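PDB 5C2V: hydrazine synthase subunit alpha from Candidatus Kuenenia stuttgartiensis, which forms, with the beta and gamma subunits, the complex that makes hydrazine, and itself condenses hydroxylamine with ammonia using heme c. Local coordinates for residues Glu107-Ile110 and Asp111-Leu115. Numbering follows the deposited sequence.
Sequences EMNI and DGSGL
Asn109 and Ser113 close this beta hairpin with both backbone and side chain. The backbone N of Asn109 donates to Ser113 O at 2.9 Å, and inside that link a type I turn runs from Asn109 to Gly112, closed by Gly112 N on Asn109 O at 3.1 Å. Together the two bonds define a type I turn with a G1 beta bulge. Gly112, with positive phi (109°), fills the fourth position of the turn, the place of the glycine in such a bulge.

Side chains add a second set of bonds, one of them to a backbone N-H. Asn109 ND2 reaches Ser113 OG at 3.2 Å along a nearly straight N-H path, with the hydroxyl lying in the amide plane. That hydroxyl in turn donates to Asp111 OD1, which also accepts from Ser113 N at 2.6 Å, making an Asx turn; both donors come from the same face of the carboxylate. With Asp111 CG between its own backbone N and carbonyl carbon (chi1 53°), the carboxylate folds back over the turn, and OD1 lies against Asn109 CB. One oxygen thus grips Ser113 twice, and Ser113 holds the amide.

Apolar contact lies where the loop runs into strand 116-117, at Leu115. Met108 bends at chi3 (62°) to bring CE to 3.7 Å from Leu115 CD2, while its SD lies over Gly112 CA. A CA-H...O contact from Met108 CA to Gly114 O (3.3 Å) separately joins the backbones.

The hairpin joins strand 103-109 to strand 116-117, the outermost strand, within this chain, of a four-stranded antiparallel sheet that has the form of a propeller blade, in the N-terminal domain. Met108 packs on Phe91 and Phe93 of strand 90-97 and on Leu72, whereas Glu107 forms a salt bridge with Lys90 of that same strand.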
# COMPACT_ATOMS: atom_id res chain seq x y z
N GLU D 107 35.68 -3.03 -26.83
CA GLU D 107 36.41 -4.07 -26.11
C GLU D 107 37.91 -3.92 -26.33
O GLU D 107 38.35 -3.46 -27.38
CB GLU D 107 35.95 -5.47 -26.53
CG GLU D 107 35.79 -5.68 -28.03
CD GLU D 107 35.67 -7.16 -28.38
OE1 GLU D 107 36.34 -7.98 -27.72
OE2 GLU D 107 34.92 -7.50 -29.32
N MET D 108 38.69 -4.31 -25.33
CA MET D 108 40.14 -4.23 -25.42
C MET D 108 40.82 -5.24 -24.50
O MET D 108 40.20 -5.75 -23.57
CB MET D 108 40.62 -2.81 -25.09
CG MET D 108 40.60 -2.48 -23.60
SD MET D 108 41.54 -1.00 -23.19
CE MET D 108 40.67 0.24 -24.13
N ASN D 109 42.09 -5.51 -24.77
CA ASN D 109 42.86 -6.43 -23.95
C ASN D 109 43.14 -5.85 -22.56
O ASN D 109 43.07 -4.64 -22.36
CB ASN D 109 44.17 -6.79 -24.64
CG ASN D 109 43.96 -7.44 -25.99
OD1 ASN D 109 42.98 -8.16 -26.20
ND2 ASN D 109 44.86 -7.18 -26.93
N ILE D 110 43.46 -6.73 -21.62
CA ILE D 110 43.72 -6.32 -20.24
C ILE D 110 44.97 -5.43 -20.14
O ILE D 110 45.09 -4.62 -19.22
CB ILE D 110 43.89 -7.55 -19.32
CG1 ILE D 110 43.95 -7.13 -17.84
CG2 ILE D 110 45.11 -8.37 -19.71
CD1 ILE D 110 44.13 -8.29 -16.89
N ASP D 111 45.88 -5.56 -21.10
CA ASP D 111 47.11 -4.78 -21.10
C ASP D 111 46.89 -3.37 -21.62
O ASP D 111 47.72 -2.48 -21.40
CB ASP D 111 48.19 -5.49 -21.93
CG ASP D 111 47.73 -5.84 -23.33
OD1 ASP D 111 46.86 -5.13 -23.89
OD2 ASP D 111 48.23 -6.84 -23.89
N GLY D 112 45.78 -3.15 -22.31
CA GLY D 112 45.48 -1.86 -22.90
C GLY D 112 45.57 -1.81 -24.41
O GLY D 112 45.23 -0.80 -25.02
N SER D 113 46.03 -2.90 -25.02
CA SER D 113 46.11 -2.97 -26.48
C SER D 113 44.83 -3.57 -27.07
O SER D 113 43.92 -3.96 -26.34
CB SER D 113 47.32 -3.80 -26.91
OG SER D 113 47.26 -5.11 -26.39
N GLY D 114 44.78 -3.64 -28.40
CA GLY D 114 43.67 -4.28 -29.10
C GLY D 114 42.31 -3.62 -28.91
O GLY D 114 41.36 -4.27 -28.48
N LEU D 115 42.22 -2.34 -29.24
CA LEU D 115 40.97 -1.60 -29.10
C LEU D 115 40.07 -1.77 -30.32
O LEU D 115 40.47 -1.45 -31.44
CB LEU D 115 41.27 -0.11 -28.85
CG LEU D 115 40.13 0.82 -28.40
CD1 LEU D 115 39.41 1.44 -29.60
CD2 LEU D 115 39.16 0.10 -27.49